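Local structure of putative hydrolase (Chloroflexus aurantiacus J-10-fl, 3CMN) at residues Asp143-Ser148 against Met299-Val304. The protein is a putative hydrolase of the zincin-like metallopeptidase family, largely helical and probably a peptidase, though its substrate is not established. Sequence-based numbering, arbitrary orientation.
Sequences DLSLLS and MLDQMV
With its carboxylate carbon CG anti to the backbone N (chi1 -169°), Asp-301 leaves the side of its helix and reaches Ser-145, whose OG, anti to its carbonyl carbon, stands beside the backbone N, placing hydroxyl and amide together before the carboxylate. The carboxylate takes the serine in two places. Ser-145 OG donates to the syn lone pair of Asp-301 OD2 at 2.6 Å, while Ser-145 N gives its hydrogen to Asp-301 OD1 at 2.8 Å. The second bond is bent (145° at the hydrogen) and its donor sits 33° out of the carboxylate plane, still on the syn side. A water extends the grip by one residue: it accepts from Leu-146 N at 2.7 Å and donates to Asp-301 OD1 at 2.6 Å. OD1 thus receives two hydrogens, from Ser-145 N and the water, and OD2 one from Ser-145 OG, which together limit the carboxylate's rotation against the short, weakly bonded helical turn 145-148. Its negative charge, facing the amides of Ser-145 and, through the water, Leu-146, would probably be stabilised there; Arg-297 adds a long, weak ion pair to OD2. Beside this polar cluster, Val-304 spreads its methyls between two leucines. CG2 meets CD2 of Leu-144 at 4.1 Å, the two side chains crossing at about a right angle, and CG1 touches Leu-146 CD1, which also rests against the carbonyl of Val-304. Behind the contact, Leu-144 O accepts from Leu-147 N and Ser-148 OG on opposite faces of its plane. In the fold, the buried contact joins helix 145-148 to the long helix 283-307; Phe-305 of the latter continues the packing on Ser-145 and Leu-146, Leu-134 of helix 120-135 packs on Val-304, and Trp-82 of helix 79-92 on Leu-144.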
# COMPACT_ATOMS: atom_id res chain seq x y z
N ASP A 143 0.64 -0.26 3.43
CA ASP A 143 -0.77 -0.50 3.67
C ASP A 143 -1.60 0.73 3.38
O ASP A 143 -2.77 0.64 3.00
CB ASP A 143 -0.99 -0.94 5.12
CG ASP A 143 -0.51 -2.35 5.38
OD1 ASP A 143 -0.67 -2.82 6.52
OD2 ASP A 143 0.04 -2.99 4.45
N LEU A 144 -0.97 1.89 3.53
CA LEU A 144 -1.64 3.16 3.30
C LEU A 144 -0.99 3.88 2.12
O LEU A 144 0.15 4.34 2.21
CB LEU A 144 -1.57 4.00 4.57
CG LEU A 144 -2.04 3.27 5.84
CD1 LEU A 144 -1.82 4.17 7.05
CD2 LEU A 144 -3.51 2.88 5.71
N SER A 145 -1.71 3.97 1.02
CA SER A 145 -1.22 4.61 -0.20
C SER A 145 -0.62 5.99 0.03
O SER A 145 0.49 6.27 -0.43
CB SER A 145 -2.34 4.71 -1.24
OG SER A 145 -2.83 3.42 -1.57
N LEU A 146 -1.35 6.87 0.72
CA LEU A 146 -0.85 8.22 0.96
C LEU A 146 0.46 8.26 1.74
O LEU A 146 1.18 9.26 1.70
CB LEU A 146 -1.92 9.07 1.67
CG LEU A 146 -3.05 9.53 0.75
CD1 LEU A 146 -4.06 10.37 1.53
CD2 LEU A 146 -2.47 10.34 -0.40
N LEU A 147 0.77 7.19 2.47
CA LEU A 147 2.03 7.15 3.20
C LEU A 147 3.09 6.50 2.32
O LEU A 147 4.28 6.68 2.54
CB LEU A 147 1.87 6.35 4.51
CG LEU A 147 1.12 7.02 5.66
CD1 LEU A 147 1.16 6.09 6.87
CD2 LEU A 147 1.76 8.37 6.03
N SER A 148 2.65 5.77 1.30
CA SER A 148 3.58 5.10 0.39
C SER A 148 4.13 6.03 -0.70
O SER A 148 5.09 5.68 -1.39
CB SER A 148 2.88 3.90 -0.28
OG SER A 148 2.40 2.98 0.68
N MET A 299 -10.67 -0.36 2.67
CA MET A 299 -11.57 0.62 3.25
C MET A 299 -10.81 1.66 4.06
O MET A 299 -11.10 2.85 3.97
CB MET A 299 -12.61 -0.08 4.13
CG MET A 299 -13.48 -1.06 3.36
SD MET A 299 -14.74 -1.87 4.37
CE MET A 299 -13.72 -2.88 5.45
N LEU A 300 -9.83 1.21 4.83
CA LEU A 300 -9.04 2.13 5.64
C LEU A 300 -8.12 2.98 4.78
O LEU A 300 -7.83 4.14 5.11
CB LEU A 300 -8.23 1.35 6.68
CG LEU A 300 -9.02 0.52 7.72
CD1 LEU A 300 -8.04 -0.34 8.51
CD2 LEU A 300 -9.83 1.42 8.66
N ASP A 301 -7.64 2.43 3.67
CA ASP A 301 -6.77 3.19 2.77
C ASP A 301 -7.61 4.31 2.15
O ASP A 301 -7.15 5.43 1.96
CB ASP A 301 -6.20 2.29 1.68
CG ASP A 301 -5.10 2.96 0.89
OD1 ASP A 301 -4.43 3.87 1.44
OD2 ASP A 301 -4.88 2.56 -0.27
N GLN A 302 -8.86 4.00 1.86
CA GLN A 302 -9.77 4.97 1.30
C GLN A 302 -10.09 6.05 2.34
O GLN A 302 -10.11 7.25 2.04
CB GLN A 302 -11.04 4.26 0.88
CG GLN A 302 -12.05 5.17 0.25
CD GLN A 302 -13.28 4.42 -0.14
OE1 GLN A 302 -14.38 4.77 0.27
NE2 GLN A 302 -13.11 3.36 -0.92
N MET A 303 -10.35 5.59 3.57
CA MET A 303 -10.66 6.46 4.71
C MET A 303 -9.59 7.54 4.85
O MET A 303 -9.92 8.71 5.09
CB MET A 303 -10.72 5.62 6.00
CG MET A 303 -10.99 6.38 7.32
SD MET A 303 -9.64 7.39 8.03
CE MET A 303 -8.60 6.14 8.74
N VAL A 304 -8.33 7.16 4.69
CA VAL A 304 -7.23 8.11 4.81
C VAL A 304 -7.30 9.17 3.70
O VAL A 304 -6.94 10.32 3.92
CB VAL A 304 -5.85 7.41 4.76
CG1 VAL A 304 -4.76 8.40 5.10
CG2 VAL A 304 -5.82 6.25 5.73
O HOH W 1 -3.81 6.37 1.83